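Adenine phosphoribosyltransferase, putative (Trypanosoma brucei brucei, PDB 5VN4) probably catalyses the conversion of adenine and 5-phospho-alpha-D-ribose 1-diphosphate to AMP and diphosphate, the single step of adenine salvage. Local coordinates at residues I81-G86 / P105-R110; G182-T187 / T210-T215. One frame throughout, in Å; residues are numbered along the deposited sequence.

Contact 1: residues I81-G86 / P105-R110. With PPV (pyrophosphate), chain I.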
loop_
_atom_site.group_PDB
_atom_site.type_symbol
_atom_site.label_atom_id
_atom_site.label_comp_id
_atom_site.label_asym_id
_atom_site.label_seq_id
_atom_site.Cartn_x
_atom_site.Cartn_y
_atom_site.Cartn_z
ATOM N N ILE A 81 18.965 8.813 5.809
ATOM C CA ILE A 81 18.517 7.434 5.662
ATOM C C ILE A 81 18.706 6.988 4.213
ATOM O O ILE A 81 18.752 7.799 3.286
ATOM C CB ILE A 81 17.059 7.247 6.131
ATOM C CG1 ILE A 81 16.072 7.825 5.113
ATOM C CG2 ILE A 81 16.835 7.889 7.500
ATOM C CD1 ILE A 81 14.631 7.430 5.366
ATOM N N THR A 82 18.822 5.671 4.018
ATOM C CA THR A 82 19.026 5.100 2.694
ATOM C C THR A 82 17.826 4.326 2.162
ATOM O O THR A 82 17.714 4.159 0.944
ATOM C CB THR A 82 20.255 4.173 2.675
ATOM O OG1 THR A 82 20.047 3.071 3.563
ATOM C CG2 THR A 82 21.534 4.932 3.065
ATOM N N HIS A 83 16.934 3.851 3.034
ATOM C CA HIS A 83 15.801 3.035 2.623
ATOM C C HIS A 83 14.659 3.234 3.606
ATOM O O HIS A 83 14.883 3.408 4.805
ATOM C CB HIS A 83 16.126 1.534 2.670
ATOM C CG HIS A 83 17.247 1.116 1.778
ATOM N ND1 HIS A 83 18.567 1.386 2.065
ATOM C CD2 HIS A 83 17.245 0.415 0.620
ATOM C CE1 HIS A 83 19.329 0.891 1.107
ATOM N NE2 HIS A 83 18.553 0.292 0.222
ATOM N N ILE A 84 13.433 3.177 3.089
ATOM C CA ILE A 84 12.234 3.027 3.910
ATOM C C ILE A 84 11.652 1.651 3.627
ATOM O O ILE A 84 11.453 1.283 2.462
ATOM C CB ILE A 84 11.204 4.135 3.622
ATOM C CG1 ILE A 84 11.788 5.500 4.015
ATOM C CG2 ILE A 84 9.872 3.843 4.333
ATOM C CD1 ILE A 84 10.911 6.646 3.657
ATOM N N LEU A 85 11.412 0.883 4.690
ATOM C CA LEU A 85 10.836 -0.456 4.615
ATOM C C LEU A 85 9.438 -0.369 5.207
ATOM O O LEU A 85 9.291 0.056 6.356
ATOM C CB LEU A 85 11.667 -1.432 5.451
ATOM C CG LEU A 85 12.917 -2.052 4.815
ATOM C CD1 LEU A 85 13.870 -0.994 4.280
ATOM C CD2 LEU A 85 13.613 -2.927 5.849
ATOM N N GLY A 86 8.422 -0.753 4.437
ATOM C CA GLY A 86 7.043 -0.650 4.881
ATOM C C GLY A 86 6.305 -1.973 4.816
ATOM O O GLY A 86 6.549 -2.796 3.930
ATOM N N PRO A 105 14.869 4.259 -2.010
ATOM C CA PRO A 105 14.023 3.083 -2.244
ATOM C C PRO A 105 12.959 2.922 -1.172
ATOM O O PRO A 105 13.194 3.169 0.017
ATOM C CB PRO A 105 15.019 1.922 -2.181
ATOM C CG PRO A 105 16.331 2.529 -2.545
ATOM C CD PRO A 105 16.300 3.914 -1.974
ATOM N N PHE A 106 11.783 2.481 -1.607
ATOM C CA PHE A 106 10.778 1.924 -0.714
ATOM C C PHE A 106 10.802 0.410 -0.874
ATOM O O PHE A 106 10.581 -0.108 -1.974
ATOM C CB PHE A 106 9.378 2.468 -0.988
ATOM C CG PHE A 106 8.362 1.889 -0.062
ATOM C CD1 PHE A 106 8.373 2.220 1.283
ATOM C CD2 PHE A 106 7.444 0.961 -0.512
ATOM C CE1 PHE A 106 7.453 1.665 2.158
ATOM C CE2 PHE A 106 6.522 0.408 0.352
ATOM C CZ PHE A 106 6.529 0.757 1.689
ATOM N N VAL A 107 11.096 -0.291 0.216
ATOM C CA VAL A 107 11.293 -1.737 0.225
ATOM C C VAL A 107 10.074 -2.391 0.870
ATOM O O VAL A 107 9.619 -1.956 1.936
ATOM C CB VAL A 107 12.577 -2.096 0.992
ATOM C CG1 VAL A 107 12.727 -3.601 1.149
ATOM C CG2 VAL A 107 13.794 -1.494 0.300
ATOM N N LEU A 108 9.555 -3.439 0.236
ATOM C CA LEU A 108 8.340 -4.101 0.697
ATOM C C LEU A 108 8.654 -5.172 1.732
ATOM O O LEU A 108 9.486 -6.051 1.495
ATOM C CB LEU A 108 7.607 -4.754 -0.477
ATOM C CG LEU A 108 7.403 -3.919 -1.735
ATOM C CD1 LEU A 108 6.537 -4.685 -2.715
ATOM C CD2 LEU A 108 6.793 -2.579 -1.386
ATOM N N ILE A 109 7.966 -5.121 2.865
ATOM C CA ILE A 109 7.934 -6.238 3.801
ATOM C C ILE A 109 6.580 -6.906 3.625
ATOM O O ILE A 109 5.536 -6.261 3.805
ATOM C CB ILE A 109 8.143 -5.779 5.250
ATOM C CG1 ILE A 109 9.503 -5.101 5.398
ATOM C CG2 ILE A 109 7.999 -6.966 6.210
ATOM C CD1 ILE A 109 9.792 -4.617 6.786
ATOM N N ARG A 110 6.577 -8.181 3.233
ATOM C CA ARG A 110 5.348 -8.805 2.772
ATOM C C ARG A 110 5.047 -10.093 3.514
ATOM O O ARG A 110 5.947 -10.795 3.987
ATOM C CB ARG A 110 5.364 -9.066 1.264
ATOM C CG ARG A 110 5.494 -7.793 0.438
ATOM C CD ARG A 110 4.808 -7.923 -0.912
ATOM N NE ARG A 110 3.365 -7.987 -0.724
ATOM C CZ ARG A 110 2.468 -8.096 -1.695
ATOM N NH1 ARG A 110 2.834 -8.150 -2.967
ATOM N NH2 ARG A 110 1.186 -8.152 -1.378
HETATM O O11 PPV I . -3.630 -11.537 -4.394
HETATM P P1 PPV I . -2.232 -11.095 -4.758
HETATM O O21 PPV I . -1.843 -11.343 -6.196
HETATM O O31 PPV I . -1.163 -11.487 -3.768
HETATM O OPP PPV I . -2.309 -9.492 -4.682
HETATM P P2 PPV I . -1.278 -8.564 -3.861
HETATM O O12 PPV I . -1.693 -7.216 -4.419
HETATM O O22 PPV I . 0.094 -9.045 -4.295
HETATM O O32 PPV I . -1.589 -8.799 -2.404
#
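Ile-84 and Phe-106 pair first where strands 83-86 and 106-109 run parallel, 4.7 Å apart at closest with axes 26° apart. Four backbone bonds join them: Ile-84 N to Pro-105 O, Val-107 N to Ile-84 O, Gly-86 N to Val-107 O and Ile-109 N to Gly-86 O. On one face Leu-85 and Val-107 lie side by side, with Leu-85 CD1 3.7 Å from Val-107 CB. Ile-109 CD1 reaches Leu-85 CB on the same face. On the other face the CE1-CZ end of the Phe-106 ring packs obliquely against the Gly-86 backbone, with Phe-106 CZ 3.5 Å from Gly-86 CA. CG of Phe-106 stands anti to the backbone N (chi1 -180°), which carries the ring across to the neighbouring strand. Ile-84 CG2 meets the ring at its edge, 3.8 Å from Phe-106 CD1. Next along the chain, Arg-110 turns its guanidinium edge to the pyrophosphate. Arg-110 NH2 donates to pyrophosphate O32 at 3.0 Å, and Arg-110 NH1 to pyrophosphate O22. Asp-88 holds Arg-110 NE in a salt bridge, and Lys-111 of the second subunit also binds this pyrophosphate. The contact thus closes a beta-alpha-beta unit, with a glycine packed against the ring and an arginine whose charge probably helps neutralise the pyrophosphate.

Contact 2: residues G182-T187 / T210-T215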
loop_
_atom_site.group_PDB
_atom_site.type_symbol
_atom_site.label_atom_id
_atom_site.label_comp_id
_atom_site.label_asym_id
_atom_site.label_seq_id
_atom_site.Cartn_x
_atom_site.Cartn_y
_atom_site.Cartn_z
ATOM N N GLY A 182 5.085 5.430 12.536
ATOM C CA GLY A 182 3.692 5.098 12.298
ATOM C C GLY A 182 2.814 6.319 12.470
ATOM O O GLY A 182 3.282 7.401 12.832
ATOM N N ILE A 183 1.516 6.136 12.225
ATOM C CA ILE A 183 0.573 7.223 12.465
ATOM C C ILE A 183 -0.244 7.068 13.745
ATOM O O ILE A 183 -0.781 8.072 14.239
ATOM C CB ILE A 183 -0.325 7.552 11.249
ATOM C CG1 ILE A 183 -1.195 6.351 10.845
ATOM C CG2 ILE A 183 0.536 8.060 10.099
ATOM C CD1 ILE A 183 -2.245 6.700 9.794
ATOM N N LEU A 184 -0.329 5.859 14.310
ATOM C CA LEU A 184 -1.116 5.620 15.518
ATOM C C LEU A 184 -0.375 4.628 16.399
ATOM O O LEU A 184 -0.121 3.493 15.983
ATOM C CB LEU A 184 -2.504 5.078 15.159
ATOM C CG LEU A 184 -3.380 4.682 16.346
ATOM C CD1 LEU A 184 -3.685 5.870 17.241
ATOM C CD2 LEU A 184 -4.655 4.060 15.847
ATOM N N GLY A 185 -0.033 5.055 17.609
ATOM C CA GLY A 185 0.603 4.178 18.575
ATOM C C GLY A 185 -0.312 3.989 19.762
ATOM O O GLY A 185 -0.780 4.974 20.345
ATOM N N LEU A 186 -0.615 2.741 20.116
ATOM C CA LEU A 186 -1.475 2.470 21.268
ATOM C C LEU A 186 -0.529 2.260 22.443
ATOM O O LEU A 186 -0.086 1.144 22.727
ATOM C CB LEU A 186 -2.366 1.266 20.998
ATOM C CG LEU A 186 -3.229 1.387 19.729
ATOM C CD1 LEU A 186 -4.054 0.139 19.501
ATOM C CD2 LEU A 186 -4.121 2.617 19.783
ATOM N N THR A 187 -0.183 3.359 23.123
ATOM C CA THR A 187 0.962 3.304 24.032
ATOM C C THR A 187 0.702 2.412 25.235
ATOM O O THR A 187 1.652 1.875 25.810
ATOM C CB THR A 187 1.429 4.700 24.454
ATOM O OG1 THR A 187 0.475 5.296 25.336
ATOM C CG2 THR A 187 1.619 5.594 23.236
ATOM N N THR A 210 5.058 7.677 16.563
ATOM C CA THR A 210 3.710 7.493 16.041
ATOM C C THR A 210 2.966 8.807 16.195
ATOM O O THR A 210 2.817 9.308 17.313
ATOM C CB THR A 210 2.965 6.362 16.757
ATOM O OG1 THR A 210 2.864 6.640 18.157
ATOM C CG2 THR A 210 3.680 5.033 16.566
ATOM N N LEU A 211 2.497 9.363 15.079
ATOM C CA LEU A 211 2.016 10.745 15.091
ATOM C C LEU A 211 0.917 10.967 16.126
ATOM O O LEU A 211 0.977 11.928 16.903
ATOM C CB LEU A 211 1.556 11.166 13.694
ATOM C CG LEU A 211 2.679 11.195 12.657
ATOM C CD1 LEU A 211 2.166 11.807 11.346
ATOM C CD2 LEU A 211 3.909 11.943 13.167
ATOM N N VAL A 212 -0.107 10.111 16.143
ATOM C CA VAL A 212 -1.103 10.217 17.204
ATOM C C VAL A 212 -1.129 8.932 18.026
ATOM O O VAL A 212 -0.331 8.008 17.791
ATOM C CB VAL A 212 -2.489 10.691 16.710
ATOM C CG1 VAL A 212 -2.377 12.104 16.137
ATOM C CG2 VAL A 212 -3.074 9.735 15.687
ATOM N N ASP A 213 -2.008 8.888 19.023
ATOM C CA ASP A 213 -2.019 7.829 20.020
ATOM C C ASP A 213 -3.466 7.498 20.349
ATOM O O ASP A 213 -4.402 7.989 19.707
ATOM C CB ASP A 213 -1.183 8.222 21.247
ATOM C CG ASP A 213 -1.743 9.427 21.987
ATOM O OD1 ASP A 213 -2.848 9.892 21.630
ATOM O OD2 ASP A 213 -1.080 9.897 22.940
ATOM N N GLU A 214 -3.644 6.680 21.390
ATOM C CA GLU A 214 -4.973 6.204 21.759
ATOM C C GLU A 214 -5.937 7.326 22.143
ATOM O O GLU A 214 -7.154 7.104 22.138
ATOM C CB GLU A 214 -4.878 5.174 22.894
ATOM C CG GLU A 214 -4.177 5.660 24.161
ATOM C CD GLU A 214 -2.688 5.336 24.183
ATOM O OE1 GLU A 214 -2.033 5.487 23.137
ATOM O OE2 GLU A 214 -2.159 4.923 25.248
ATOM N N THR A 215 -5.440 8.519 22.482
ATOM C CA THR A 215 -6.364 9.596 22.828
ATOM C C THR A 215 -7.171 10.064 21.625
ATOM O O THR A 215 -8.190 10.737 21.808
ATOM C CB THR A 215 -5.638 10.787 23.461
ATOM O OG1 THR A 215 -4.832 11.449 22.480
ATOM C CG2 THR A 215 -4.776 10.346 24.626
HETATM O O HOH W 1 0.110 8.430 25.089
#
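The adenine pocket borders this contact, where strand 184-185 and the end of strand 208-213 run parallel in the central sheet of the phosphoribosyltransferase fold. Leu-186 lines that pocket and touches the bound base. The chain turns corners at Ile-183 and at Leu-211 and Val-212, and the backbone bonds follow the bend. Leu-211 N donates to Gly-182 O at 3.1 Å, and Val-212 N to Ile-183 O at 2.9 Å. Each donor lies above the plane of the carbonyl it meets. Past the corner, Gly-185 N donates to Val-212 O at 3.0 Å. Thr-210 packs CB, 3.4 Å from Gly-185 N, and OG1 against the Gly-185 backbone. Leu-184 sends CD1 over the backbone of Asp-213, 3.3 Å from Asp-213 O.

The far end is polar. Glu-214 has CG between its backbone N and carbonyl carbon (chi1 57°) and bends again at chi2 (-93°), which brings the carboxylate back to Thr-187. Thr-187 N meets OE1 of Glu-214 from above the carboxylate plane, at 2.8 Å. Thr-187 OG1 donates to Glu-214 OE2 on its syn side, at 2.7 Å. A water donates to both Thr-187 OG1 and Asp-213 OD2. Asp-213 OD1 accepts from Thr-215 N in an Asx turn and takes Thr-215 OG1 on its syn lone pair, at 2.7 Å. Arg-28 forms a salt bridge with the same oxygen.

With both carboxylate oxygens of Glu-214 gripped by one threonine, the chain just after Leu-186 is tied to the 3-10 turn that follows strand 208-213. This probably helps fix the pocket wall beside adenine. The salt bridge from Arg-28 and the bonds from Thr-215 would be expected to favour the charged form of Asp-213.

Overall arrangement
From the N terminus, the chain passes strand 18-21, helix 26-34 and helix 60-75, then enters strand 83-87. Contact 1 closes the loop that runs through helix 95-102 back to strand 106-109. After strands 119-121 and 138-140 the chain returns to the main sheet as strand 149-153, which pairs with strand 83-87, and then forms helix 161-172. It follows strand 176-182 into contact 2, which closes a second loop through helix 192-197. The two loops are in series and neither encloses the other. The contacts lie on opposite sides of the chain's centre, with their centres 21 Å apart, yet both reach one sheet. Contact 1 borders the second subunit and a pyrophosphate. Contact 2 borders adenine and touches no other subunit.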